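Local coordinates for peptidase M16 C-terminal domain-containing protein (Enterococcus faecalis, PDB 3D3Y) that is of unknown function but is related to the M16 metallopeptidases and contains an inactive domain of that family, at residues A274-N279 with I308-G313; S288-N293 with R331-E336; N339-K344 with E405-L410; G343-L348 with V398-I403. All coordinates share one frame; numbering follows the deposited sequence.

Interaction 1: residues A274-N279 with I308-G313; sequences ALQVFN and IDTFRG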
# COMPACT_ATOMS: atom_id res chain seq x y z
N ALA A 274 11.83 16.13 -7.44
CA ALA A 274 11.57 16.53 -8.84
C ALA A 274 10.45 15.69 -9.48
O ALA A 274 9.63 16.19 -10.23
CB ALA A 274 12.87 16.40 -9.67
N LEU A 275 10.42 14.40 -9.15
CA LEU A 275 9.39 13.49 -9.70
C LEU A 275 8.01 13.81 -9.11
O LEU A 275 7.00 13.82 -9.82
CB LEU A 275 9.77 12.03 -9.45
CG LEU A 275 8.68 10.99 -9.77
CD1 LEU A 275 8.51 10.93 -11.29
CD2 LEU A 275 9.13 9.61 -9.22
N GLN A 276 7.99 14.14 -7.81
CA GLN A 276 6.75 14.55 -7.15
C GLN A 276 6.12 15.72 -7.94
O GLN A 276 4.93 15.72 -8.25
CB GLN A 276 7.04 14.97 -5.70
CG GLN A 276 7.55 13.84 -4.79
CD GLN A 276 6.46 12.81 -4.51
OE1 GLN A 276 5.26 13.12 -4.58
NE2 GLN A 276 6.86 11.58 -4.23
N VAL A 277 6.95 16.70 -8.27
CA VAL A 277 6.50 17.90 -8.96
C VAL A 277 6.19 17.57 -10.41
O VAL A 277 5.14 17.99 -10.91
CB VAL A 277 7.52 19.07 -8.81
CG1 VAL A 277 7.06 20.33 -9.61
CG2 VAL A 277 7.72 19.42 -7.32
N PHE A 278 7.07 16.81 -11.08
CA PHE A 278 6.79 16.43 -12.48
C PHE A 278 5.42 15.78 -12.59
O PHE A 278 4.62 16.12 -13.48
CB PHE A 278 7.84 15.46 -13.03
CG PHE A 278 7.38 14.76 -14.27
CD1 PHE A 278 7.53 15.36 -15.54
CD2 PHE A 278 6.75 13.51 -14.18
CE1 PHE A 278 7.06 14.71 -16.70
CE2 PHE A 278 6.27 12.87 -15.34
CZ PHE A 278 6.45 13.46 -16.61
N ASN A 279 5.13 14.86 -11.67
CA ASN A 279 3.88 14.12 -11.69
C ASN A 279 2.69 15.04 -11.57
O ASN A 279 1.70 14.89 -12.30
CB ASN A 279 3.80 13.03 -10.62
CG ASN A 279 2.47 12.29 -10.68
OD1 ASN A 279 1.65 12.34 -9.74
ND2 ASN A 279 2.22 11.64 -11.82
N ILE A 308 2.40 7.92 -9.46
CA ILE A 308 3.78 7.40 -9.34
C ILE A 308 3.91 6.37 -8.20
O ILE A 308 3.17 6.41 -7.23
CB ILE A 308 4.84 8.51 -9.11
CG1 ILE A 308 4.46 9.39 -7.91
CG2 ILE A 308 4.98 9.33 -10.38
CD1 ILE A 308 5.60 10.44 -7.44
N ASP A 309 4.87 5.46 -8.35
CA ASP A 309 5.20 4.50 -7.33
C ASP A 309 6.72 4.56 -7.22
O ASP A 309 7.44 4.13 -8.14
CB ASP A 309 4.70 3.12 -7.76
CG ASP A 309 5.05 2.00 -6.77
OD1 ASP A 309 6.06 2.08 -6.05
OD2 ASP A 309 4.30 1.00 -6.76
N THR A 310 7.18 5.10 -6.10
CA THR A 310 8.61 5.33 -5.86
C THR A 310 9.26 4.16 -5.10
O THR A 310 10.40 4.27 -4.60
CB THR A 310 8.83 6.65 -5.08
OG1 THR A 310 8.15 6.56 -3.82
CG2 THR A 310 8.21 7.82 -5.84
N PHE A 311 8.52 3.05 -4.99
CA PHE A 311 9.10 1.79 -4.53
C PHE A 311 9.29 0.73 -5.66
O PHE A 311 10.10 -0.19 -5.54
CB PHE A 311 8.32 1.26 -3.31
CG PHE A 311 8.45 2.18 -2.08
CD1 PHE A 311 9.26 1.83 -1.02
CD2 PHE A 311 7.82 3.42 -2.05
CE1 PHE A 311 9.41 2.69 0.09
CE2 PHE A 311 7.99 4.30 -0.96
CZ PHE A 311 8.76 3.92 0.10
N ARG A 312 8.57 0.91 -6.77
CA ARG A 312 8.70 -0.00 -7.91
C ARG A 312 9.18 0.72 -9.18
O ARG A 312 9.24 0.11 -10.24
CB ARG A 312 7.38 -0.78 -8.18
CG ARG A 312 6.96 -1.70 -7.05
CD ARG A 312 5.73 -2.53 -7.40
NE ARG A 312 4.53 -1.74 -7.61
CZ ARG A 312 3.41 -2.24 -8.14
NH1 ARG A 312 3.38 -3.52 -8.52
NH2 ARG A 312 2.36 -1.47 -8.29
N GLY A 313 9.48 2.02 -9.07
CA GLY A 313 10.14 2.80 -10.16
C GLY A 313 9.37 2.95 -11.48
O GLY A 313 9.94 2.84 -12.56
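Ile-308, at the end of strand 303-309, carries most of this contact, pushing its two branches against three side chains of helix 272-284. Its CG1 is held between the backbone N and the carbonyl carbon (chi1 54°), the crowded position for a branched residue, and chi2 then extends the chain so that CD1 and CG2 face different parts of the helix. Ile-308 CD1 meets Leu-275 tip to tip, 3.9 Å from Leu-275 CG. The same methyl also lies against the amide of Gln-276, where Ile-308 CD1 is 3.6 Å from Gln-276 NE2; this is van der Waals contact and not a polar bond. Gln-276 gets there by bending at chi2 (-69°), which folds its amide back across the isoleucine at roughly a right angle. On the other branch, Ile-308 CG2 sits 3.9 Å from Asn-279 CB and about equally far from the CG and ND2 of that residue. Thr-310 adds a smaller apolar touch, its CG2 lying 3.9 Å from Leu-275 CD2 as the two side chains run past each other.

No hydrogen bond spans the segments, but the turn after the strand is braced internally. Asp-309 OD1 accepts from Phe-311 N at 2.8 Å, an Asx turn, and also from Arg-312 N, while Asp-309 OD2 forms a salt bridge with Arg-312 NE at 2.9 Å. Beyond the contact, Leu-275 also packs on Val-406 of helix 400-409, Gln-276 on Leu-357 of helix 347-364, and Ile-308 on Met-315 of the adjacent strand 314-321, so the helix lies between the sheet edge and an outer helical layer.

Interaction 2: residues S288-N293 with R331-E336; sequences SKLFMN and RLISTE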
# COMPACT_ATOMS: atom_id res chain seq x y z
N SER A 288 -3.09 20.08 -14.26
CA SER A 288 -2.02 19.37 -14.96
C SER A 288 -2.14 19.49 -16.47
O SER A 288 -3.23 19.77 -16.98
CB SER A 288 -2.01 17.89 -14.59
OG SER A 288 -3.14 17.22 -15.15
N LYS A 289 -1.05 19.22 -17.19
CA LYS A 289 -1.13 19.28 -18.65
C LYS A 289 -2.13 18.32 -19.28
O LYS A 289 -2.82 18.68 -20.25
CB LYS A 289 0.27 19.13 -19.30
CG LYS A 289 1.18 20.31 -18.91
CD LYS A 289 2.50 20.31 -19.68
CE LYS A 289 3.34 21.54 -19.28
NZ LYS A 289 2.80 22.78 -19.88
N LEU A 290 -2.23 17.10 -18.75
CA LEU A 290 -3.18 16.14 -19.32
C LEU A 290 -4.62 16.51 -19.00
O LEU A 290 -5.51 16.40 -19.87
CB LEU A 290 -2.86 14.71 -18.87
CG LEU A 290 -1.46 14.13 -19.22
CD1 LEU A 290 -1.38 12.71 -18.74
CD2 LEU A 290 -1.18 14.21 -20.74
N PHE A 291 -4.87 16.96 -17.76
CA PHE A 291 -6.24 17.43 -17.43
C PHE A 291 -6.62 18.57 -18.36
O PHE A 291 -7.68 18.54 -19.00
CB PHE A 291 -6.38 17.85 -15.96
CG PHE A 291 -7.83 17.98 -15.50
CD1 PHE A 291 -8.43 16.98 -14.71
CD2 PHE A 291 -8.60 19.09 -15.87
CE1 PHE A 291 -9.79 17.12 -14.27
CE2 PHE A 291 -9.96 19.24 -15.45
CZ PHE A 291 -10.54 18.26 -14.66
N MSE A 292 -5.75 19.57 -18.43
CA MSE A 292 -6.04 20.78 -19.19
C MSE A 292 -6.07 20.62 -20.71
O MSE A 292 -6.75 21.37 -21.39
CB MSE A 292 -5.06 21.91 -18.80
CG MSE A 292 -5.16 22.32 -17.32
SE MSE A 292 -7.00 22.94 -16.91
CE MSE A 292 -7.18 24.35 -18.23
N ASN A 293 -5.35 19.66 -21.26
CA ASN A 293 -5.22 19.56 -22.71
C ASN A 293 -5.89 18.35 -23.34
O ASN A 293 -6.37 18.43 -24.47
CB ASN A 293 -3.74 19.60 -23.10
CG ASN A 293 -3.15 20.97 -22.91
OD1 ASN A 293 -3.34 21.84 -23.74
ND2 ASN A 293 -2.48 21.19 -21.79
N ARG A 331 -1.30 10.28 -28.97
CA ARG A 331 -0.50 11.40 -29.54
C ARG A 331 -0.58 12.66 -28.65
O ARG A 331 0.44 13.32 -28.41
CB ARG A 331 -0.93 11.72 -30.98
CG ARG A 331 -0.64 10.55 -31.97
CD ARG A 331 -0.94 10.91 -33.47
NE ARG A 331 -2.38 10.93 -33.80
CZ ARG A 331 -3.08 9.90 -34.31
NH1 ARG A 331 -2.51 8.72 -34.56
NH2 ARG A 331 -4.37 10.06 -34.58
N LEU A 332 -1.76 12.97 -28.14
CA LEU A 332 -1.92 14.14 -27.26
C LEU A 332 -1.09 14.00 -25.97
O LEU A 332 -0.46 14.96 -25.55
CB LEU A 332 -3.39 14.36 -26.90
CG LEU A 332 -4.33 14.83 -28.03
CD1 LEU A 332 -5.83 14.79 -27.61
CD2 LEU A 332 -3.95 16.22 -28.54
N ILE A 333 -1.15 12.84 -25.34
CA ILE A 333 -0.36 12.54 -24.12
C ILE A 333 1.14 12.68 -24.39
O ILE A 333 1.88 13.31 -23.59
CB ILE A 333 -0.62 11.11 -23.63
CG1 ILE A 333 -2.05 10.98 -23.07
CG2 ILE A 333 0.43 10.68 -22.55
CD1 ILE A 333 -2.48 9.50 -22.87
N SER A 334 1.59 12.10 -25.51
CA SER A 334 3.00 12.22 -25.93
C SER A 334 3.42 13.68 -26.13
O SER A 334 4.53 14.11 -25.73
CB SER A 334 3.21 11.45 -27.24
OG SER A 334 4.51 11.73 -27.75
N THR A 335 2.52 14.45 -26.74
CA THR A 335 2.79 15.89 -26.94
C THR A 335 3.01 16.64 -25.64
O THR A 335 3.96 17.43 -25.52
CB THR A 335 1.67 16.54 -27.75
OG1 THR A 335 1.69 15.93 -29.05
CG2 THR A 335 1.92 18.05 -27.91
N GLU A 336 2.14 16.39 -24.66
CA GLU A 336 2.31 17.02 -23.36
C GLU A 336 3.59 16.58 -22.67
O GLU A 336 4.25 17.38 -22.03
CB GLU A 336 1.09 16.79 -22.45
CG GLU A 336 -0.20 17.49 -22.98
CD GLU A 336 0.04 18.95 -23.36
OE1 GLU A 336 0.85 19.63 -22.70
OE2 GLU A 336 -0.58 19.43 -24.32
O HOH W 1 1.29 22.24 -22.20
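Glu-336 is the centre of this contact, meeting both Lys-289 and Asn-293 across two helical segments whose axes approach to 9.9 Å at an angle of 130° between their directions.

The apolar part is small. Leu-290 CD2 lies 3.8 Å from Glu-336 CB and 4.1 Å from Ile-333 CG1, so one methyl covers the start of the glutamate and the flank of the isoleucine.

Flat groups stack where Asn-293 meets Glu-336. The amide and carboxylate planes are 10° apart, and Glu-336 OE2 is 3.3 Å from Asn-293 CG, over the amide instead of at its edge. A bend at chi2 of Glu-336 (-49°) turns the carboxylate into this position. The amide is held by a bond from Asn-293 ND2 to Lys-289 O at 3.0 Å, in the carbonyl plane and on a lone pair, which fixes its rotation for the stack.

Charge is joined through water. Lys-289 NZ and Glu-336 OE1 make no direct bond; one water accepts from NZ and donates to OE1, at 2.7 Å from Glu-336 OE1. The lysine stem lies against that oxygen in van der Waals contact, Lys-289 CB and CD each 3.5 Å from Glu-336 OE1. The ammonium is bound more directly elsewhere, by Lys-344 O and in a salt bridge with Glu-349, and this positive group would probably favour an ionised Glu-336.

At the start of helix 289-295, Ser-288 OG accepts from Phe-291 N as an N-cap. With Leu-290 and Ile-333 both resting on Val-317 of strand 314-321, this is the helix-on-sheet layering of an alpha/beta domain, consistent with the M16 peptidase fold.

Interaction 3: residues N339-K344 with E405-L410; sequences NIRLGK and EVAKRL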
# COMPACT_ATOMS: atom_id res chain seq x y z
N ASN A 339 6.34 18.50 -24.23
CA ASN A 339 6.30 19.87 -23.76
C ASN A 339 7.01 20.04 -22.44
O ASN A 339 7.74 21.01 -22.25
CB ASN A 339 4.86 20.37 -23.66
CG ASN A 339 4.28 20.71 -25.02
OD1 ASN A 339 5.02 20.88 -26.00
ND2 ASN A 339 2.95 20.84 -25.08
N ILE A 340 6.78 19.11 -21.51
CA ILE A 340 7.53 19.13 -20.24
C ILE A 340 9.02 18.91 -20.53
O ILE A 340 9.86 19.63 -20.01
CB ILE A 340 7.00 18.08 -19.24
CG1 ILE A 340 5.51 18.38 -18.89
CG2 ILE A 340 7.91 18.03 -18.01
CD1 ILE A 340 4.81 17.24 -18.11
N ARG A 341 9.37 17.91 -21.34
CA ARG A 341 10.79 17.71 -21.69
C ARG A 341 11.43 19.01 -22.20
O ARG A 341 12.59 19.34 -21.86
CB ARG A 341 10.97 16.59 -22.72
CG ARG A 341 10.66 15.23 -22.14
CD ARG A 341 10.63 14.07 -23.19
NE ARG A 341 10.75 12.81 -22.47
CZ ARG A 341 10.51 11.60 -22.98
NH1 ARG A 341 10.07 11.45 -24.23
NH2 ARG A 341 10.71 10.53 -22.20
N LEU A 342 10.68 19.75 -23.01
CA LEU A 342 11.16 21.03 -23.60
C LEU A 342 11.20 22.18 -22.59
O LEU A 342 11.75 23.23 -22.88
CB LEU A 342 10.32 21.42 -24.82
CG LEU A 342 10.49 20.52 -26.07
CD1 LEU A 342 9.29 20.67 -27.03
CD2 LEU A 342 11.80 20.84 -26.79
N GLY A 343 10.61 21.97 -21.41
CA GLY A 343 10.61 23.02 -20.38
C GLY A 343 9.53 24.04 -20.64
O GLY A 343 9.59 25.17 -20.15
N LYS A 344 8.51 23.63 -21.40
CA LYS A 344 7.39 24.49 -21.71
C LYS A 344 6.41 24.45 -20.52
O LYS A 344 5.33 23.84 -20.59
CB LYS A 344 6.72 24.09 -23.02
CG LYS A 344 7.58 24.42 -24.27
CD LYS A 344 7.13 23.69 -25.55
CE LYS A 344 5.84 24.30 -26.12
NZ LYS A 344 5.24 23.40 -27.14
N GLU A 405 14.60 16.97 -16.67
CA GLU A 405 15.40 15.74 -16.54
C GLU A 405 14.54 14.49 -16.15
O GLU A 405 14.72 13.41 -16.72
CB GLU A 405 16.58 15.95 -15.57
CG GLU A 405 17.46 14.74 -15.32
CD GLU A 405 18.12 14.21 -16.60
OE1 GLU A 405 18.35 15.01 -17.55
OE2 GLU A 405 18.41 12.99 -16.64
N VAL A 406 13.64 14.63 -15.19
CA VAL A 406 12.70 13.56 -14.83
C VAL A 406 11.91 13.16 -16.11
O VAL A 406 11.79 11.97 -16.44
CB VAL A 406 11.72 14.01 -13.69
CG1 VAL A 406 10.50 13.07 -13.56
CG2 VAL A 406 12.50 14.09 -12.36
N ALA A 407 11.43 14.16 -16.84
CA ALA A 407 10.64 13.89 -18.07
C ALA A 407 11.46 13.14 -19.12
O ALA A 407 10.95 12.24 -19.81
CB ALA A 407 10.11 15.20 -18.64
N LYS A 408 12.75 13.49 -19.25
CA LYS A 408 13.63 12.80 -20.21
C LYS A 408 13.95 11.38 -19.77
O LYS A 408 14.13 10.50 -20.62
CB LYS A 408 14.93 13.60 -20.44
CG LYS A 408 14.73 14.86 -21.30
CD LYS A 408 15.98 15.76 -21.27
CE LYS A 408 15.71 17.07 -22.02
NZ LYS A 408 16.80 18.06 -21.72
N ARG A 409 14.02 11.14 -18.46
CA ARG A 409 14.29 9.79 -17.93
C ARG A 409 13.14 8.82 -18.12
O ARG A 409 13.34 7.62 -18.25
CB ARG A 409 14.57 9.87 -16.44
CG ARG A 409 15.96 10.36 -16.17
CD ARG A 409 16.19 10.59 -14.68
NE ARG A 409 17.53 11.16 -14.48
CZ ARG A 409 18.44 10.67 -13.64
NH1 ARG A 409 18.16 9.59 -12.91
NH2 ARG A 409 19.62 11.27 -13.55
N LEU A 410 11.93 9.37 -18.11
CA LEU A 410 10.70 8.61 -18.29
C LEU A 410 10.79 7.83 -19.57
O LEU A 410 11.19 8.38 -20.58
CB LEU A 410 9.54 9.58 -18.45
CG LEU A 410 8.26 9.17 -17.77
CD1 LEU A 410 8.53 9.43 -16.31
CD2 LEU A 410 7.09 10.01 -18.23
O HOH W 2 15.20 20.30 -23.73
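Arg-341 reaches helix 400-409 because its CG stands anti to the carbonyl carbon (chi1 -69°) and the chain beyond runs extended through chi2 (172°) to NE, laying the guanidinium beside the last turn of that helix. There it grips a single backbone oxygen side-on with two nitrogens. Arg-341 NE donates to Ala-407 O at 2.7 Å, from above the carbonyl plane, and Arg-341 NH2 donates to the same oxygen at 2.9 Å, this time within that plane. Both bonds bend at the hydrogen, the NE one being the straighter at 151°. Ala-407 O lies near the guanidinium plane, at its edge, as does Leu-410 O; the latter is close to NH2 but at an angle too poor for a hydrogen bond.

The aliphatic part of the arginine packs too: Arg-341 CG is 3.5 Å from Ala-407 CB. From the neighbouring position Ile-340 CG2 meets that methyl at 3.6 Å, so the small alanine is touched by two side chains and lets the backbones come near, with the CA atoms of Arg-341 and Ala-407 5.3 Å apart. Lys-408 CG adds a looser touch on Arg-341 CG.

Arg-341 NH1 has a second partner, a salt bridge to Glu-338. Gly-343 closes helix 326-341 with a Schellman motif. At the C-terminal end of helix 400-409 a positive group would probably suit the helix dipole: a side-on arginine grip on a last-turn carbonyl joins two helix ends.

Interaction 4: residues G343-L348 with V398-I403; sequences GKIREL and VTIPEI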
# COMPACT_ATOMS: atom_id res chain seq x y z
N GLY A 343 10.61 21.97 -21.41
CA GLY A 343 10.61 23.02 -20.38
C GLY A 343 9.53 24.04 -20.64
O GLY A 343 9.59 25.17 -20.15
N LYS A 344 8.51 23.63 -21.40
CA LYS A 344 7.39 24.49 -21.71
C LYS A 344 6.41 24.45 -20.52
O LYS A 344 5.33 23.84 -20.59
CB LYS A 344 6.72 24.09 -23.02
CG LYS A 344 7.58 24.42 -24.27
CD LYS A 344 7.13 23.69 -25.55
CE LYS A 344 5.84 24.30 -26.12
NZ LYS A 344 5.24 23.40 -27.14
N ILE A 345 6.84 25.09 -19.42
CA ILE A 345 6.15 24.98 -18.12
C ILE A 345 5.94 26.36 -17.52
O ILE A 345 6.89 27.12 -17.33
CB ILE A 345 6.97 24.10 -17.12
CG1 ILE A 345 7.22 22.72 -17.72
CG2 ILE A 345 6.23 23.93 -15.80
CD1 ILE A 345 8.24 21.88 -16.96
N ARG A 346 4.69 26.70 -17.26
CA ARG A 346 4.36 28.03 -16.78
C ARG A 346 4.63 28.11 -15.29
O ARG A 346 4.53 27.11 -14.59
CB ARG A 346 2.88 28.32 -17.03
CG ARG A 346 2.49 28.29 -18.51
CD ARG A 346 0.96 28.27 -18.69
NE ARG A 346 0.24 29.08 -17.70
CZ ARG A 346 0.34 30.41 -17.55
NH1 ARG A 346 -0.39 31.02 -16.61
NH2 ARG A 346 1.16 31.14 -18.31
N GLU A 347 4.90 29.32 -14.81
CA GLU A 347 5.11 29.52 -13.38
C GLU A 347 3.95 29.04 -12.54
O GLU A 347 4.15 28.44 -11.49
CB GLU A 347 5.44 30.97 -13.07
CG GLU A 347 6.94 31.28 -13.18
CD GLU A 347 7.84 30.16 -12.61
OE1 GLU A 347 7.59 29.71 -11.46
OE2 GLU A 347 8.80 29.75 -13.34
N LEU A 348 2.73 29.25 -13.00
CA LEU A 348 1.57 28.87 -12.22
C LEU A 348 1.44 27.34 -12.14
O LEU A 348 1.10 26.81 -11.08
CB LEU A 348 0.29 29.53 -12.77
CG LEU A 348 -0.98 29.25 -11.94
CD1 LEU A 348 -0.93 29.95 -10.56
CD2 LEU A 348 -2.26 29.64 -12.71
N VAL A 398 12.55 22.56 -6.02
CA VAL A 398 12.52 21.92 -7.34
C VAL A 398 12.53 22.97 -8.46
O VAL A 398 11.75 23.92 -8.42
CB VAL A 398 11.33 20.92 -7.52
CG1 VAL A 398 11.31 20.34 -8.95
CG2 VAL A 398 11.40 19.79 -6.47
N THR A 399 13.41 22.77 -9.44
CA THR A 399 13.56 23.69 -10.58
C THR A 399 13.04 23.07 -11.88
O THR A 399 12.82 21.86 -11.95
CB THR A 399 15.02 24.10 -10.77
OG1 THR A 399 15.76 22.96 -11.20
CG2 THR A 399 15.62 24.62 -9.46
N ILE A 400 12.82 23.90 -12.90
CA ILE A 400 12.35 23.41 -14.19
C ILE A 400 13.34 22.43 -14.82
O ILE A 400 12.90 21.38 -15.30
CB ILE A 400 11.96 24.57 -15.14
CG1 ILE A 400 10.60 25.14 -14.68
CG2 ILE A 400 11.86 24.11 -16.61
CD1 ILE A 400 10.25 26.49 -15.38
N PRO A 401 14.66 22.76 -14.83
CA PRO A 401 15.65 21.82 -15.36
C PRO A 401 15.58 20.43 -14.70
O PRO A 401 15.72 19.41 -15.39
CB PRO A 401 17.00 22.54 -15.14
CG PRO A 401 16.63 24.02 -15.22
CD PRO A 401 15.28 24.05 -14.47
N GLU A 402 15.29 20.38 -13.40
CA GLU A 402 15.11 19.08 -12.73
C GLU A 402 13.88 18.33 -13.21
O GLU A 402 13.93 17.09 -13.38
CB GLU A 402 15.03 19.23 -11.22
CG GLU A 402 16.39 19.62 -10.56
CD GLU A 402 16.23 19.97 -9.08
OE1 GLU A 402 15.09 20.34 -8.68
OE2 GLU A 402 17.22 19.87 -8.31
N ILE A 403 12.80 19.08 -13.44
CA ILE A 403 11.56 18.51 -13.97
C ILE A 403 11.75 17.97 -15.39
O ILE A 403 11.22 16.87 -15.72
CB ILE A 403 10.41 19.56 -13.93
CG1 ILE A 403 10.15 20.03 -12.48
CG2 ILE A 403 9.12 19.00 -14.61
CD1 ILE A 403 9.41 21.34 -12.33
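The backbones come nearest where Gly-343 faces Ile-400, CA to CA 6.4 Å, with Gly-343 at positive phi (81°) just after helix 326-341 and Ile-400 opening helix 400-409. Ile-400 CG2 lies 4.1 Å from Gly-343 CA; the positive phi of the glycine belongs to the Schellman motif that ends the preceding helix.

Ile-400 meets the linker with both branches. Its CG1 stands anti to the carbonyl carbon (chi1 -75°) and its chain extends from there, carrying CD1 to 3.9 Å from Ile-345 O, a carbon-to-oxygen contact and no hydrogen bond. Glu-347, an exposed residue, bends at chi2 (-41°) and brings OE2 to 4.1 Å from the same Ile-400 CD1. Ile-345 CD1 reaches Ile-403 CG2, one turn further along helix 400-409, at 3.8 Å, the two side chains crossing at a slant, while staying 4.3 Å from Ile-400 CG2. The small apolar cluster thus has one linker isoleucine set against two residues of one face of the helix.

The segments are a helix-to-helix linker and a helix start. After Gly-343, Lys-344 sits at the centre of an inverse gamma turn, and Arg-346 takes the N-cap position of helix 347-364. On the other segment, Thr-399 and Glu-402 form a capping box: Thr-399 N donates to Glu-402 OE1 at 3.1 Å, and Glu-402 N returns a weak bond to Thr-399 OG1.

Ile-345 and Ile-400 both also touch Ile-350 on helix 347-364, and Ile-403 extends the apolar patch inward to Val-277 and Ile-281 of helix 272-284.

Overall arrangement
From the N terminus, interaction 1 first closes a loop from helix 272-284 to the end of strand 303-309. Interaction 2 begins inside that loop, at helix 289-295, and ends beyond it on helix 326-341, so the two cross. Both close before interactions 3 and 4 open; these start from overlapping segments sharing Gly-343 and Lys-344, and both close on helix 400-409, interaction 4 on its start and interaction 3 on its end, so that interaction 4 is essentially nested within interaction 3. Helix 272-284 lies between: Phe-278 packs on Ile-340 and Ala-407, and Val-277 on Ile-403. Lys-289 NZ to Lys-344 O, 2.8 Å, links interaction 2 to both later contacts.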